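Local coordinates for TonB-dependent siderophore receptor (Pseudomonas aeruginosa 39016, PDB 5NEC), which probably takes up iron-loaded siderophores, and siderophore-drug conjugates that mimic them, across the outer membrane using energy passed on by TonB, at residues K155-D161 against T175-E181; R549-A554 against E585-K591; T50-V54 against S130-N134. All coordinates share one frame; numbering follows the deposited sequence.

Interaction 1. Residues K155-D161 against T175-E181; sequences KAGNFID and TLDLNQE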
loop_
_atom_site.group_PDB
_atom_site.type_symbol
_atom_site.label_atom_id
_atom_site.label_comp_id
_atom_site.label_asym_id
_atom_site.label_seq_id
_atom_site.Cartn_x
_atom_site.Cartn_y
_atom_site.Cartn_z
ATOM N N LYS A 155 -8.856 -20.412 -11.873
ATOM C CA LYS A 155 -8.080 -21.596 -11.515
ATOM C C LYS A 155 -8.995 -22.819 -11.487
ATOM O O LYS A 155 -10.203 -22.697 -11.764
ATOM C CB LYS A 155 -7.425 -21.381 -10.158
ATOM C CG LYS A 155 -8.410 -21.160 -9.019
ATOM C CD LYS A 155 -7.705 -20.774 -7.726
ATOM C CE LYS A 155 -8.702 -20.660 -6.579
ATOM N NZ LYS A 155 -8.022 -20.511 -5.265
ATOM N N ALA A 156 -8.436 -23.987 -11.167
ATOM C CA ALA A 156 -9.246 -25.205 -11.026
ATOM C C ALA A 156 -10.181 -25.096 -9.825
ATOM O O ALA A 156 -9.853 -24.431 -8.844
ATOM C CB ALA A 156 -8.354 -26.425 -10.889
ATOM N N GLY A 157 -11.338 -25.738 -9.910
ATOM C CA GLY A 157 -12.373 -25.661 -8.869
ATOM C C GLY A 157 -13.633 -24.991 -9.389
ATOM O O GLY A 157 -13.592 -24.259 -10.382
ATOM N N ASN A 158 -14.759 -25.277 -8.749
ATOM C CA ASN A 158 -16.003 -24.575 -9.016
ATOM C C ASN A 158 -16.497 -24.008 -7.688
ATOM O O ASN A 158 -16.734 -24.773 -6.740
ATOM C CB ASN A 158 -17.042 -25.500 -9.637
ATOM C CG ASN A 158 -16.688 -25.902 -11.050
ATOM O OD1 ASN A 158 -16.885 -25.141 -11.991
ATOM N ND2 ASN A 158 -16.157 -27.106 -11.209
ATOM N N PHE A 159 -16.608 -22.678 -7.610
ATOM C CA PHE A 159 -17.170 -22.029 -6.435
ATOM C C PHE A 159 -17.882 -20.727 -6.765
ATOM O O PHE A 159 -17.639 -20.109 -7.788
ATOM C CB PHE A 159 -16.106 -21.822 -5.331
ATOM C CG PHE A 159 -14.927 -20.955 -5.731
ATOM C CD1 PHE A 159 -15.009 -19.561 -5.673
ATOM C CD2 PHE A 159 -13.720 -21.528 -6.121
ATOM C CE1 PHE A 159 -13.921 -18.763 -6.024
ATOM C CE2 PHE A 159 -12.636 -20.737 -6.476
ATOM C CZ PHE A 159 -12.737 -19.349 -6.432
ATOM N N ILE A 160 -18.790 -20.347 -5.883
ATOM C CA ILE A 160 -19.487 -19.075 -5.946
ATOM C C ILE A 160 -19.408 -18.553 -4.526
ATOM O O ILE A 160 -19.918 -19.202 -3.616
ATOM C CB ILE A 160 -20.960 -19.233 -6.392
ATOM C CG1 ILE A 160 -21.057 -20.138 -7.632
ATOM C CG2 ILE A 160 -21.572 -17.868 -6.686
ATOM C CD1 ILE A 160 -22.463 -20.308 -8.201
ATOM N N ASP A 161 -18.706 -17.434 -4.333
ATOM C CA ASP A 161 -18.627 -16.749 -3.028
ATOM C C ASP A 161 -19.234 -15.368 -3.137
ATOM O O ASP A 161 -19.290 -14.784 -4.207
ATOM C CB ASP A 161 -17.186 -16.614 -2.524
ATOM C CG ASP A 161 -16.508 -17.955 -2.300
ATOM O OD1 ASP A 161 -17.124 -19.018 -2.584
ATOM O OD2 ASP A 161 -15.346 -17.938 -1.819
ATOM N N THR A 175 -19.891 -7.941 -2.514
ATOM C CA THR A 175 -18.881 -8.631 -3.326
ATOM C C THR A 175 -19.417 -9.954 -3.855
ATOM O O THR A 175 -20.292 -10.571 -3.265
ATOM C CB THR A 175 -17.565 -8.900 -2.564
ATOM O OG1 THR A 175 -17.850 -9.600 -1.359
ATOM C CG2 THR A 175 -16.859 -7.627 -2.206
ATOM N N LEU A 176 -18.866 -10.366 -4.987
ATOM C CA LEU A 176 -19.204 -11.620 -5.620
ATOM C C LEU A 176 -17.916 -12.148 -6.229
ATOM O O LEU A 176 -17.185 -11.387 -6.835
ATOM C CB LEU A 176 -20.294 -11.391 -6.668
ATOM C CG LEU A 176 -21.078 -12.629 -7.153
ATOM C CD1 LEU A 176 -22.503 -12.281 -7.568
ATOM C CD2 LEU A 176 -20.349 -13.337 -8.288
ATOM N N ASP A 177 -17.627 -13.431 -6.017
ATOM C CA ASP A 177 -16.384 -14.081 -6.484
ATOM C C ASP A 177 -16.766 -15.478 -7.008
ATOM O O ASP A 177 -16.881 -16.440 -6.247
ATOM C CB ASP A 177 -15.339 -14.143 -5.349
ATOM C CG ASP A 177 -13.959 -14.673 -5.802
ATOM O OD1 ASP A 177 -13.690 -14.837 -7.017
ATOM O OD2 ASP A 177 -13.107 -14.932 -4.914
ATOM N N LEU A 178 -16.983 -15.542 -8.321
ATOM C CA LEU A 178 -17.456 -16.730 -9.034
ATOM C C LEU A 178 -16.336 -17.316 -9.880
ATOM O O LEU A 178 -15.741 -16.580 -10.644
ATOM C CB LEU A 178 -18.611 -16.312 -9.937
ATOM C CG LEU A 178 -19.172 -17.376 -10.872
ATOM C CD1 LEU A 178 -20.680 -17.288 -10.902
ATOM C CD2 LEU A 178 -18.593 -17.275 -12.282
ATOM N N ASN A 179 -16.080 -18.625 -9.760
ATOM C CA ASN A 179 -15.038 -19.336 -10.529
ATOM C C ASN A 179 -15.594 -20.669 -11.075
ATOM O O ASN A 179 -15.947 -21.553 -10.304
ATOM C CB ASN A 179 -13.792 -19.567 -9.654
ATOM C CG ASN A 179 -12.628 -20.197 -10.426
ATOM O OD1 ASN A 179 -11.670 -19.516 -10.818
ATOM N ND2 ASN A 179 -12.702 -21.514 -10.641
ATOM N N GLN A 180 -15.645 -20.808 -12.403
ATOM C CA GLN A 180 -16.278 -21.951 -13.084
ATOM C C GLN A 180 -15.342 -22.594 -14.104
ATOM O O GLN A 180 -14.827 -21.913 -14.982
ATOM C CB GLN A 180 -17.526 -21.472 -13.825
ATOM C CG GLN A 180 -18.595 -22.525 -14.084
ATOM C CD GLN A 180 -19.847 -22.320 -13.239
ATOM O OE1 GLN A 180 -20.356 -21.199 -13.096
ATOM N NE2 GLN A 180 -20.357 -23.406 -12.684
ATOM N N GLU A 181 -15.136 -23.909 -14.001
ATOM C CA GLU A 181 -14.424 -24.653 -15.055
ATOM C C GLU A 181 -15.264 -24.761 -16.331
ATOM O O GLU A 181 -16.494 -24.746 -16.281
ATOM C CB GLU A 181 -14.029 -26.043 -14.580
ATOM C CG GLU A 181 -12.956 -26.043 -13.504
ATOM C CD GLU A 181 -12.479 -27.447 -13.117
ATOM O OE1 GLU A 181 -13.025 -28.447 -13.630
ATOM O OE2 GLU A 181 -11.547 -27.552 -12.275
#
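With its CG anti to the backbone N (chi1 -175°), Asn179 directs its amide to the backbone of Lys155 and Gly157, while Phe159, its CG lodged between backbone N and carbonyl carbon (chi1 61°), folds its ring over the same side chain. The CB of Asn179 sits over one ring face, 3.6 Å from the centroid of Phe159, a CH-pi contact in which amide and ring planes lie only 14° apart. The amide bonds the loop backbone through both OD1 and ND2. Its OD1 takes the N-H of Lys155 on a lone pair at 3.1 Å, and its ND2 gives a nearly straight bond to Lys155 O (3.0 Å), which lies in the amide plane; Gly157 O is a second, weak acceptor for the same ND2. Gripped at both ends, the Asn179 amide is fixed in its flip. The segments form the first hairpin of the TonB-dependent receptor barrel, strands 159-167 and 172-182, at the point where the chain leaves the plug and enters the wall. Phe159 pairs with Asn179 and Asp161 with Asp177 as antiparallel hydrogen-bonded pairs; between them Ile160 and Leu178 turn to the other face, CG2 of Ile160 4.3 Å from CD1 of Leu178. Beyond the pairing, Asn158 OD1 accepts Glu181 N at 2.9 Å from above its carbonyl plane. The extended side chain of Glu181 reaches back so that its OE2 receives Gly157 N at 3.0 Å on the anti side of the carboxylate, tilted out of its plane. Asp161 and Asp177 bring two carboxylates to one face, their OD2 atoms 4.9 Å apart; the charge of Asp177 is probably offset by its salt bridges to Arg190, on the adjoining strand 187-200, and to Lys152.

Interaction 2. Residues R549-A554 against E585-K591; sequences RLELSA and ELSASGK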
loop_
_atom_site.group_PDB
_atom_site.type_symbol
_atom_site.label_atom_id
_atom_site.label_comp_id
_atom_site.label_asym_id
_atom_site.label_seq_id
_atom_site.Cartn_x
_atom_site.Cartn_y
_atom_site.Cartn_z
ATOM N N ARG A 549 3.617 -24.711 11.498
ATOM C CA ARG A 549 2.396 -23.901 11.497
ATOM C C ARG A 549 2.584 -22.555 12.192
ATOM O O ARG A 549 1.661 -21.748 12.180
ATOM C CB ARG A 549 1.257 -24.655 12.178
ATOM C CG ARG A 549 0.828 -25.905 11.451
ATOM C CD ARG A 549 -0.288 -26.598 12.193
ATOM N NE ARG A 549 -0.650 -27.858 11.545
ATOM C CZ ARG A 549 -1.437 -28.797 12.076
ATOM N NH1 ARG A 549 -1.974 -28.646 13.294
ATOM N NH2 ARG A 549 -1.690 -29.908 11.381
ATOM N N LEU A 550 3.752 -22.338 12.810
ATOM C CA LEU A 550 4.113 -21.092 13.486
ATOM C C LEU A 550 5.495 -20.664 13.007
ATOM O O LEU A 550 6.452 -21.400 13.207
ATOM C CB LEU A 550 4.162 -21.307 15.005
ATOM C CG LEU A 550 4.477 -20.092 15.897
ATOM C CD1 LEU A 550 3.368 -19.055 15.812
ATOM C CD2 LEU A 550 4.705 -20.515 17.340
ATOM N N GLU A 551 5.600 -19.487 12.386
ATOM C CA GLU A 551 6.900 -18.949 11.971
ATOM C C GLU A 551 7.273 -17.768 12.879
ATOM O O GLU A 551 6.482 -16.845 13.027
ATOM C CB GLU A 551 6.881 -18.544 10.482
ATOM C CG GLU A 551 6.985 -19.717 9.483
ATOM C CD GLU A 551 7.909 -19.473 8.272
ATOM O OE1 GLU A 551 9.041 -18.980 8.489
ATOM O OE2 GLU A 551 7.495 -19.791 7.110
ATOM N N LEU A 552 8.447 -17.830 13.509
ATOM C CA LEU A 552 9.006 -16.704 14.254
ATOM C C LEU A 552 10.205 -16.140 13.500
ATOM O O LEU A 552 10.954 -16.899 12.907
ATOM C CB LEU A 552 9.406 -17.130 15.672
ATOM C CG LEU A 552 8.298 -17.756 16.524
ATOM C CD1 LEU A 552 8.788 -17.956 17.951
ATOM C CD2 LEU A 552 7.043 -16.898 16.543
ATOM N N SER A 553 10.359 -14.810 13.506
ATOM C CA SER A 553 11.422 -14.095 12.777
ATOM C C SER A 553 12.061 -13.025 13.650
ATOM O O SER A 553 11.396 -12.406 14.471
ATOM C CB SER A 553 10.863 -13.385 11.531
ATOM O OG SER A 553 10.629 -14.274 10.461
ATOM N N ALA A 554 13.346 -12.785 13.433
ATOM C CA ALA A 554 14.035 -11.658 14.043
ATOM C C ALA A 554 15.065 -11.160 13.055
ATOM O O ALA A 554 15.742 -11.972 12.440
ATOM C CB ALA A 554 14.695 -12.072 15.350
ATOM N N GLU A 585 13.445 -5.915 13.594
ATOM C CA GLU A 585 12.127 -6.413 13.210
ATOM C C GLU A 585 11.920 -7.792 13.833
ATOM O O GLU A 585 12.789 -8.642 13.739
ATOM C CB GLU A 585 12.007 -6.459 11.677
ATOM C CG GLU A 585 11.561 -5.117 11.080
ATOM C CD GLU A 585 11.914 -4.890 9.599
ATOM O OE1 GLU A 585 12.424 -5.803 8.911
ATOM O OE2 GLU A 585 11.688 -3.751 9.112
ATOM N N LEU A 586 10.766 -7.987 14.468
ATOM C CA LEU A 586 10.343 -9.272 15.017
ATOM C C LEU A 586 8.995 -9.642 14.420
ATOM O O LEU A 586 8.135 -8.781 14.332
ATOM C CB LEU A 586 10.201 -9.167 16.549
ATOM C CG LEU A 586 11.390 -8.619 17.346
ATOM C CD1 LEU A 586 11.016 -8.525 18.826
ATOM C CD2 LEU A 586 12.623 -9.476 17.127
ATOM N N SER A 587 8.798 -10.904 14.027
ATOM C CA SER A 587 7.490 -11.399 13.544
ATOM C C SER A 587 7.084 -12.734 14.155
ATOM O O SER A 587 7.920 -13.566 14.485
ATOM C CB SER A 587 7.483 -11.604 12.026
ATOM O OG SER A 587 8.194 -10.587 11.362
ATOM N N ALA A 588 5.777 -12.930 14.250
ATOM C CA ALA A 588 5.181 -14.195 14.633
ATOM C C ALA A 588 3.934 -14.381 13.766
ATOM O O ALA A 588 3.095 -13.483 13.699
ATOM C CB ALA A 588 4.823 -14.186 16.115
ATOM N N SER A 589 3.812 -15.544 13.126
ATOM C CA SER A 589 2.744 -15.803 12.169
ATOM C C SER A 589 2.325 -17.275 12.176
ATOM O O SER A 589 3.143 -18.136 11.871
ATOM C CB SER A 589 3.181 -15.345 10.764
ATOM O OG SER A 589 4.216 -16.136 10.212
ATOM N N GLY A 590 1.059 -17.545 12.524
ATOM C CA GLY A 590 0.477 -18.894 12.494
ATOM C C GLY A 590 -0.146 -19.360 13.816
ATOM O O GLY A 590 -0.607 -18.549 14.611
ATOM N N LYS A 591 -0.159 -20.675 14.040
ATOM C CA LYS A 591 -0.834 -21.292 15.201
ATOM C C LYS A 591 0.053 -21.387 16.440
ATOM O O LYS A 591 1.175 -21.879 16.374
ATOM C CB LYS A 591 -1.380 -22.684 14.848
ATOM C CG LYS A 591 -2.648 -22.589 14.011
ATOM C CD LYS A 591 -3.168 -23.904 13.496
ATOM C CE LYS A 591 -4.260 -23.627 12.475
ATOM N NZ LYS A 591 -4.887 -24.872 11.953
#
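Strands 550-554 and 585-589 run antiparallel, their axes approaching to 4.6 Å with N-to-C directions 178° apart, and Glu551 faces Ser589 and Ser553 faces Ser587 as hydrogen-bonded pairs. The non-hydrogen-bonded pairs put apolar contacts on the other face. CD2 of Leu552 leans across the strand gap onto the CB of Ala588 at 3.5 Å, and beyond Ser553 and Ser587 the roles are exchanged, CD2 of Leu586 resting against the CB of Ala554 at 3.8 Å. Each leucine has its CG beside the backbone N (chi1 -56° in Leu552, -53° in Leu586), which leads one methyl over the alanine opposite. On the face of the serines, the CB atoms of Ser553 and Ser587 meet at 3.9 Å, and the CB of Glu551 lies 3.6 Å from the OG of Ser589, a hydroxyl hydrogen-bonded to Asn34. These are neighbouring strands of the receptor's beta-barrel, and this face looks inward to the plug. At the Arg549-Lys591 end of the ladder the chain turns a corner at Gly590, whose CA-H points to Arg549 O (CA to O 3.1 Å), a CA-H...O contact that brings the two backbones close. The turn still lets Lys591 N bond to Arg549 O at 2.8 Å, and Lys591 O packs against the CB of Leu550. Arg549 and Leu550 form a classic beta bulge opposite Phe545 of strand 534-545. The extended chains of Arg549 and Lys591 touch through their CD atoms, leaving the like-charged Arg549 NH1 and Lys591 NZ 5.0 Å apart. Backbone bonds and aliphatic stems thus join the strands here, and the arginine's charge is met by a salt bridge to Glu594. On the inner face Glu585, salt-bridged to Arg98, ties wall to plug, and Ser589 holds Asn34 of the N-terminal segment.

Interaction 3. Residues T50-V54 against S130-N134; sequences TPRSV and SKGPN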
loop_
_atom_site.group_PDB
_atom_site.type_symbol
_atom_site.label_atom_id
_atom_site.label_comp_id
_atom_site.label_asym_id
_atom_site.label_seq_id
_atom_site.Cartn_x
_atom_site.Cartn_y
_atom_site.Cartn_z
ATOM N N THR A 50 14.683 -17.911 2.884
ATOM C CA THR A 50 14.985 -16.732 2.065
ATOM C C THR A 50 15.701 -15.707 2.984
ATOM O O THR A 50 15.203 -15.383 4.072
ATOM C CB THR A 50 13.705 -16.180 1.369
ATOM O OG1 THR A 50 13.297 -17.108 0.351
ATOM C CG2 THR A 50 13.935 -14.813 0.724
ATOM N N PRO A 51 16.879 -15.207 2.558
ATOM C CA PRO A 51 17.705 -14.327 3.399
ATOM C C PRO A 51 17.299 -12.841 3.385
ATOM O O PRO A 51 18.141 -11.972 3.190
ATOM C CB PRO A 51 19.098 -14.522 2.795
ATOM C CG PRO A 51 18.822 -14.748 1.332
ATOM C CD PRO A 51 17.568 -15.548 1.295
ATOM N N ARG A 52 16.014 -12.564 3.605
ATOM C CA ARG A 52 15.446 -11.212 3.565
ATOM C C ARG A 52 14.205 -11.173 4.462
ATOM O O ARG A 52 13.542 -12.193 4.668
ATOM C CB ARG A 52 15.052 -10.831 2.128
ATOM C CG ARG A 52 16.237 -10.733 1.152
ATOM C CD ARG A 52 15.872 -10.319 -0.275
ATOM N NE ARG A 52 14.690 -11.038 -0.743
ATOM C CZ ARG A 52 13.434 -10.580 -0.689
ATOM N NH1 ARG A 52 13.135 -9.354 -0.213
ATOM N NH2 ARG A 52 12.450 -11.367 -1.119
ATOM N N SER A 53 13.886 -9.994 4.987
ATOM C CA SER A 53 12.643 -9.813 5.734
ATOM C C SER A 53 11.450 -9.737 4.778
ATOM O O SER A 53 11.327 -8.787 4.006
ATOM C CB SER A 53 12.719 -8.555 6.592
ATOM O OG SER A 53 13.715 -8.715 7.578
ATOM N N VAL A 54 10.581 -10.748 4.825
ATOM C CA VAL A 54 9.373 -10.785 4.006
ATOM C C VAL A 54 8.196 -11.140 4.894
ATOM O O VAL A 54 8.259 -12.125 5.616
ATOM C CB VAL A 54 9.476 -11.831 2.882
ATOM C CG1 VAL A 54 8.167 -11.896 2.087
ATOM C CG2 VAL A 54 10.663 -11.517 1.972
ATOM N N SER A 130 8.109 -6.961 1.063
ATOM C CA SER A 130 9.575 -7.062 1.157
ATOM C C SER A 130 10.125 -5.820 1.831
ATOM O O SER A 130 9.966 -4.719 1.319
ATOM C CB SER A 130 10.189 -7.174 -0.231
ATOM O OG SER A 130 10.008 -8.482 -0.712
ATOM N N LYS A 131 10.792 -5.992 2.964
ATOM C CA LYS A 131 11.223 -4.839 3.766
ATOM C C LYS A 131 12.583 -4.274 3.357
ATOM O O LYS A 131 12.806 -3.086 3.481
ATOM C CB LYS A 131 11.153 -5.169 5.254
ATOM C CG LYS A 131 9.773 -5.683 5.654
ATOM C CD LYS A 131 9.232 -5.032 6.912
ATOM C CE LYS A 131 8.232 -5.942 7.619
ATOM N NZ LYS A 131 7.859 -5.385 8.955
ATOM N N GLY A 132 13.476 -5.106 2.849
ATOM C CA GLY A 132 14.717 -4.628 2.250
ATOM C C GLY A 132 14.632 -4.838 0.756
ATOM O O GLY A 132 13.605 -5.304 0.256
ATOM N N PRO A 133 15.716 -4.517 0.028
ATOM C CA PRO A 133 15.678 -4.623 -1.439
ATOM C C PRO A 133 15.598 -6.063 -1.963
ATOM O O PRO A 133 15.885 -7.026 -1.224
ATOM C CB PRO A 133 16.983 -3.956 -1.873
ATOM C CG PRO A 133 17.892 -4.154 -0.706
ATOM C CD PRO A 133 17.030 -4.046 0.515
ATOM N N ASN A 134 15.191 -6.173 -3.231
ATOM C CA ASN A 134 15.047 -7.445 -3.939
ATOM C C ASN A 134 15.223 -7.196 -5.458
ATOM O O ASN A 134 14.302 -6.703 -6.118
ATOM C CB ASN A 134 13.674 -8.061 -3.613
ATOM C CG ASN A 134 13.496 -9.476 -4.157
ATOM O OD1 ASN A 134 14.334 -10.003 -4.877
ATOM N ND2 ASN A 134 12.367 -10.091 -3.818
#
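Arg52 buries the most surface here, with Ser130 at the edge of its guanidinium and Asn134 over one face. A bend at chi3 (-44°) turns the group so that NH1 gives a long, weak bond to Ser130 OG at 3.3 Å, the hydroxyl lying near the guanidinium plane. Asn134 ND2 stands over the face, offset toward the rim, the amide plane 33° from the guanidinium. It is 3.0 Å from Arg52 NH2, but both are donors, and no hydrogen bond joins them. Nearer the backbone, Arg52 CD meets Pro133 O at 3.4 Å. This is the plug domain inside the barrel, where strand 54-57 edges a mixed sheet beside strand 124-130; Val54 and Ser130 form an antiparallel non-hydrogen-bonded pair where strand 54-57 begins and 124-130 ends. Ser53 adds a backbone bond: its O receives the N-H of Lys131 at 3.0 Å, almost straight (176°). The CB atoms of the same two residues touch at 4.0 Å, while Ser53 OG turns to Glu538 of the barrel wall. Lys542, also from the wall, bonds the carbonyl oxygens of Thr50 and Arg52.

How the interactions relate
From the N terminus, interaction 3 comes first: it closes a long loop of 75 residues within the plug, bringing the approach to strand 54-57 against the exit of strand 124-130. Interaction 1 follows, a short hairpin that opens the barrel, and interaction 2 joins two neighbouring strands much later in the wall, across a connection of 30 residues. The three lie in series, none enclosing or crossing another. Interactions 2 and 3 touch, their centres about 15 Å apart: Glu585 of the wall meets Ser53 and Lys131 of the plug. Interaction 1 stands apart, its nearest atoms about 18 Å from those of interaction 2, elsewhere round the same barrel.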